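Long-range contacts in enoyl-CoA hydratase/isomerase (Shewanella pealeana, PDB 4KPK), which probably acts on acyl-CoA thioesters as a hydratase or isomerase of the crotonase-like family: residues T139-A144 with G151-S156; L38-C43 with I68-Q73. All coordinates share one frame; numbering follows the deposited sequence.

Both contacts dock a helix on the same mixed sheet, and they follow each other along the chain: contact 2 is complete before contact 1 begins. Contact 2 sets the turn leading into strand 41-46, an outermost strand of that sheet within the chain, against helix 65-80. Contact 1 lies deeper, its centre about 7 Å from the chain's centre against about 14 Å for the centre of contact 2, and packs the inner strand 137-141 against helix 148-155. Their centres are about 16 Å apart, yet they meet directly, L152 CD1 lying 3.9 Å from M71 SE. The two contacts thus pack against each other on the same sheet, as expected for a crotonase-like fold.

Contact 1: residues T139-A144 with G151-S156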
loop_
_atom_site.group_PDB
_atom_site.type_symbol
_atom_site.label_atom_id
_atom_site.label_comp_id
_atom_site.label_asym_id
_atom_site.label_seq_id
_atom_site.Cartn_x
_atom_site.Cartn_y
_atom_site.Cartn_z
ATOM N N THR A 139 -4.787 2.469 20.367
ATOM C CA THR A 139 -6.237 2.661 20.471
ATOM C C THR A 139 -7.036 1.309 20.614
ATOM O O THR A 139 -6.848 0.374 19.848
ATOM C CB THR A 139 -6.725 3.522 19.288
ATOM O OG1 THR A 139 -6.038 4.785 19.360
ATOM C CG2 THR A 139 -8.237 3.799 19.309
ATOM N N LEU A 140 -7.927 1.258 21.613
ATOM C CA LEU A 140 -8.787 0.109 21.937
ATOM C C LEU A 140 -10.259 0.406 21.602
ATOM O O LEU A 140 -10.882 1.249 22.210
ATOM C CB LEU A 140 -8.687 -0.204 23.418
ATOM C CG LEU A 140 -7.319 -0.361 24.089
ATOM C CD1 LEU A 140 -7.483 -0.753 25.566
ATOM C CD2 LEU A 140 -6.528 -1.399 23.312
ATOM N N VAL A 141 -10.809 -0.263 20.612
ATOM C CA VAL A 141 -12.076 0.140 20.025
ATOM C C VAL A 141 -13.162 -0.934 20.268
ATOM O O VAL A 141 -12.993 -2.032 19.805
ATOM C CB VAL A 141 -11.959 0.331 18.500
ATOM C CG1 VAL A 141 -13.292 0.749 17.905
ATOM C CG2 VAL A 141 -10.861 1.340 18.131
ATOM N N GLN A 142 -14.179 -0.611 21.066
ATOM C CA GLN A 142 -15.359 -1.471 21.315
ATOM C C GLN A 142 -16.533 -0.915 20.502
ATOM O O GLN A 142 -16.632 0.329 20.280
ATOM C CB GLN A 142 -15.686 -1.546 22.838
ATOM C CG GLN A 142 -16.528 -0.425 23.459
ATOM C CD GLN A 142 -15.801 0.950 23.604
ATOM O OE1 GLN A 142 -14.733 1.185 23.045
ATOM N NE2 GLN A 142 -16.424 1.862 24.327
ATOM N N GLY A 143 -17.392 -1.821 20.001
ATOM C CA GLY A 143 -18.502 -1.458 19.106
ATOM C C GLY A 143 -18.307 -0.368 18.026
ATOM O O GLY A 143 -17.324 -0.338 17.288
ATOM N N ALA A 144 -19.279 0.523 17.910
ATOM C CA ALA A 144 -19.297 1.502 16.812
ATOM C C ALA A 144 -18.146 2.463 16.960
ATOM O O ALA A 144 -17.839 2.903 18.052
ATOM C CB ALA A 144 -20.611 2.264 16.781
ATOM N N GLY A 151 -10.634 8.245 12.056
ATOM C CA GLY A 151 -9.374 8.993 11.861
ATOM C C GLY A 151 -8.434 8.800 13.026
ATOM O O GLY A 151 -7.271 8.446 12.896
ATOM N N LEU A 152 -8.928 8.989 14.211
ATOM C CA LEU A 152 -8.113 8.655 15.349
ATOM C C LEU A 152 -7.524 7.279 15.281
ATOM O O LEU A 152 -6.364 7.091 15.618
ATOM C CB LEU A 152 -8.919 8.745 16.653
ATOM C CG LEU A 152 -9.545 10.139 16.934
ATOM C CD1 LEU A 152 -10.329 10.007 18.210
ATOM C CD2 LEU A 152 -8.549 11.292 17.018
ATOM N N ILE A 153 -8.323 6.284 14.933
ATOM C CA ILE A 153 -7.805 4.914 14.879
ATOM C C ILE A 153 -6.709 4.815 13.836
ATOM O O ILE A 153 -5.635 4.322 14.086
ATOM C CB ILE A 153 -8.929 3.927 14.516
ATOM C CG1 ILE A 153 -9.876 3.850 15.684
ATOM C CG2 ILE A 153 -8.319 2.595 14.103
ATOM C CD1 ILE A 153 -11.256 3.393 15.294
ATOM N N CYS A 154 -6.970 5.355 12.668
ATOM C CA CYS A 154 -5.937 5.463 11.645
ATOM C C CYS A 154 -4.734 6.322 11.959
ATOM O O CYS A 154 -3.723 6.170 11.286
ATOM C CB CYS A 154 -6.544 5.845 10.309
ATOM S SG CYS A 154 -7.588 4.443 9.858
ATOM N N CYS A 155 -4.814 7.153 12.995
ATOM C CA CYS A 155 -3.695 7.974 13.441
ATOM C C CYS A 155 -2.858 7.272 14.509
ATOM O O CYS A 155 -1.743 7.695 14.801
ATOM C CB CYS A 155 -4.200 9.333 13.931
ATOM S SG CYS A 155 -4.643 10.400 12.565
ATOM N N SER A 156 -3.389 6.191 15.065
ATOM C CA SER A 156 -2.733 5.479 16.163
ATOM C C SER A 156 -1.746 4.517 15.604
ATOM O O SER A 156 -1.876 4.104 14.489
ATOM C CB SER A 156 -3.745 4.739 17.015
ATOM O OG SER A 156 -4.656 5.682 17.582
#
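T139 and S156 meet hydroxyl to hydroxyl: T139 OG1 and S156 OG are hydrogen-bonded at 2.4 Å, a separation so short that its exact length is doubtful, and either could be the donor. The threonine CB points toward the helix segment, and its first torsion (chi1 -60°) divides the two branches, OG1 going to the serine and CG2, anti to the backbone N, to the isoleucine. That methyl lies 4.0 Å from I153 CG1, the side chains crossing at about a right angle. S156 OG also lies 3.0 Å from L152 O, a possible second acceptor for its proton. Two residues further along the strand, V141 again points toward the helix, as strand alternation requires. Its CG2 meets I153 CD1 tip to tip at 3.5 Å, so I153 lies against both inward-facing strand residues. All of these side chains are buried, and R192 of a second subunit packs on I153. The axes of strand 139-141 and helix 151-155 run at 138° to each other, 9.1 Å apart at closest approach. Such packing of a returning helix on its own strand belongs to a beta-alpha-beta unit, here strand 137-141, helix 148-155 and strand 158-161 of a crotonase-like fold.

Contact 2: residues L38-C43 with I68-Q73; sequences LHYLSC and ISEMIQ. With EDO (1,2-ethanediol), chain B.
E70 reaches from helix 65-80 to the turn before strand 41-46 and accepts two consecutive backbone N-H groups with its carboxylate. H39 N gives an almost straight bond to E70 OE2 (2.8 Å, 175°), arriving on the syn side but tilted somewhat out of the carboxylate plane. Y40 N binds E70 OE1, also at 2.8 Å, through the syn lone pair, with the N-H bent to 158°. The chain of E70, extended beyond CG, carries the carboxylate across to the turn. With one N-H on each oxygen, the group's rotation is fixed, and its charge is probably stabilised by the two backbone dipoles.

The apolar flanks of this grip are closely packed. L38 and L41 run antiparallel alongside the E70 chain; L38 CD2 lies 3.8 Å from E70 CD, while L41 CD1 sits 3.5 Å from E70 CB. The same L41 methyl continues to M71 CG at 3.7 Å, linking the start of the strand to the helix beside E70. Y40 directs its hydroxyl to D64, and its ring makes a cation-pi contact with R56.

Toward solvent the contact is looser at Q73, which merely approaches L38 CD2 with OE1 at 4.2 Å. H39, though exposed as well, keeps CD2 at 3.0 Å from E70 OE2, presenting its ring edge with the plane only 11° from that of the carboxylate.

An alanine in place of E70 would probably leave the N-H groups of H39 and Y40 without their acceptor and take away the CG and CD that L38 CD2 packs on. The arrangement is a carboxylate receiving adjacent main-chain amides, joining the turn after helix 30-37 to a helix packed on the sheet of a crotonase-like fold.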
loop_
_atom_site.group_PDB
_atom_site.type_symbol
_atom_site.label_atom_id
_atom_site.label_comp_id
_atom_site.label_asym_id
_atom_site.label_seq_id
_atom_site.Cartn_x
_atom_site.Cartn_y
_atom_site.Cartn_z
ATOM N N LEU A 38 -12.118 18.421 32.493
ATOM C CA LEU A 38 -12.697 17.969 31.201
ATOM C C LEU A 38 -14.128 17.443 31.330
ATOM O O LEU A 38 -14.412 16.644 32.221
ATOM C CB LEU A 38 -11.842 16.840 30.586
ATOM C CG LEU A 38 -10.393 17.269 30.355
ATOM C CD1 LEU A 38 -9.446 16.137 29.951
ATOM C CD2 LEU A 38 -10.384 18.416 29.351
ATOM N N HIS A 39 -14.983 17.833 30.374
ATOM C CA HIS A 39 -16.410 17.528 30.391
ATOM C C HIS A 39 -16.665 16.136 29.824
ATOM O O HIS A 39 -17.518 15.432 30.327
ATOM C CB HIS A 39 -17.209 18.558 29.543
ATOM C CG HIS A 39 -16.999 20.000 29.947
ATOM N ND1 HIS A 39 -17.647 20.575 31.021
ATOM C CD2 HIS A 39 -16.211 20.979 29.419
ATOM C CE1 HIS A 39 -17.268 21.842 31.138
ATOM N NE2 HIS A 39 -16.390 22.109 30.187
ATOM N N TYR A 40 -15.941 15.803 28.751
ATOM C CA TYR A 40 -16.174 14.662 27.905
ATOM C C TYR A 40 -15.133 13.585 27.950
ATOM O O TYR A 40 -15.380 12.428 27.490
ATOM C CB TYR A 40 -16.258 15.101 26.464
ATOM C CG TYR A 40 -17.420 15.980 26.105
ATOM C CD1 TYR A 40 -18.515 16.182 26.954
ATOM C CD2 TYR A 40 -17.461 16.550 24.873
ATOM C CE1 TYR A 40 -19.586 16.975 26.564
ATOM C CE2 TYR A 40 -18.523 17.314 24.484
ATOM C CZ TYR A 40 -19.569 17.529 25.315
ATOM O OH TYR A 40 -20.581 18.311 24.827
ATOM N N LEU A 41 -13.990 13.912 28.526
ATOM C CA LEU A 41 -12.885 12.961 28.617
ATOM C C LEU A 41 -12.521 12.705 30.080
ATOM O O LEU A 41 -12.777 13.547 30.928
ATOM C CB LEU A 41 -11.649 13.531 27.904
ATOM C CG LEU A 41 -11.777 13.839 26.419
ATOM C CD1 LEU A 41 -10.532 14.564 25.867
ATOM C CD2 LEU A 41 -12.036 12.534 25.686
ATOM N N SER A 42 -11.893 11.542 30.327
ATOM C CA SER A 42 -11.051 11.298 31.501
ATOM C C SER A 42 -9.638 11.187 31.058
ATOM O O SER A 42 -9.343 10.819 29.900
ATOM C CB SER A 42 -11.327 9.925 32.184
ATOM O OG SER A 42 -12.655 9.809 32.602
ATOM N N CYS A 43 -8.737 11.371 32.005
ATOM C CA CYS A 43 -7.360 11.127 31.706
ATOM C C CYS A 43 -6.664 10.733 32.959
ATOM O O CYS A 43 -6.953 11.276 34.021
ATOM C CB CYS A 43 -6.729 12.370 31.023
ATOM S SG CYS A 43 -6.859 13.901 31.931
ATOM N N ILE A 68 -13.531 17.600 20.505
ATOM C CA ILE A 68 -12.367 17.858 19.641
ATOM C C ILE A 68 -11.348 18.627 20.466
ATOM O O ILE A 68 -10.199 18.216 20.578
ATOM C CB ILE A 68 -12.720 18.687 18.368
ATOM C CG1 ILE A 68 -13.692 17.948 17.424
ATOM C CG2 ILE A 68 -11.489 19.114 17.611
ATOM C CD1 ILE A 68 -13.404 16.495 17.283
ATOM N N SER A 69 -11.801 19.692 21.119
ATOM C CA SER A 69 -10.870 20.583 21.812
ATOM C C SER A 69 -10.276 19.944 23.048
ATOM O O SER A 69 -9.063 20.068 23.352
ATOM C CB SER A 69 -11.544 21.921 22.156
ATOM O OG SER A 69 -10.981 22.452 23.340
ATOM N N GLU A 70 -11.121 19.211 23.773
ATOM C CA GLU A 70 -10.622 18.490 24.930
ATOM C C GLU A 70 -9.549 17.479 24.532
ATOM O O GLU A 70 -8.571 17.295 25.225
ATOM C CB GLU A 70 -11.798 17.846 25.669
ATOM C CG GLU A 70 -12.701 18.896 26.301
ATOM C CD GLU A 70 -13.596 18.381 27.390
ATOM O OE1 GLU A 70 -13.847 17.156 27.490
ATOM O OE2 GLU A 70 -14.090 19.223 28.146
HETATM N N MSE A 71 -9.710 16.838 23.389
HETATM C CA MSE A 71 -8.738 15.822 22.938
HETATM C C MSE A 71 -7.423 16.465 22.616
HETATM O O MSE A 71 -6.381 15.928 22.983
HETATM C CB MSE A 71 -9.335 15.076 21.748
HETATM C CG MSE A 71 -10.206 13.910 22.256
HETATM SE SE MSE A 71 -10.971 12.938 20.719
HETATM C CE MSE A 71 -12.226 11.678 21.589
ATOM N N ILE A 72 -7.463 17.630 21.942
ATOM C CA ILE A 72 -6.241 18.463 21.753
ATOM C C ILE A 72 -5.527 18.773 23.065
ATOM O O ILE A 72 -4.327 18.563 23.192
ATOM C CB ILE A 72 -6.559 19.752 20.947
ATOM C CG1 ILE A 72 -7.060 19.361 19.538
ATOM C CG2 ILE A 72 -5.353 20.720 20.865
ATOM C CD1 ILE A 72 -7.712 20.472 18.757
ATOM N N GLN A 73 -6.265 19.246 24.063
ATOM C CA GLN A 73 -5.684 19.563 25.343
ATOM C C GLN A 73 -5.005 18.362 26.031
ATOM O O GLN A 73 -3.920 18.513 26.598
ATOM C CB GLN A 73 -6.763 20.087 26.293
ATOM C CG GLN A 73 -7.249 21.491 26.023
ATOM C CD GLN A 73 -8.359 21.876 26.972
ATOM O OE1 GLN A 73 -8.195 21.808 28.199
ATOM N NE2 GLN A 73 -9.515 22.250 26.420
HETATM C C1 EDO B . -14.459 13.663 33.253
HETATM O O1 EDO B . -13.529 14.649 32.808
HETATM C C2 EDO B . -13.580 12.470 33.588
HETATM O O2 EDO B . -13.987 11.855 34.797
#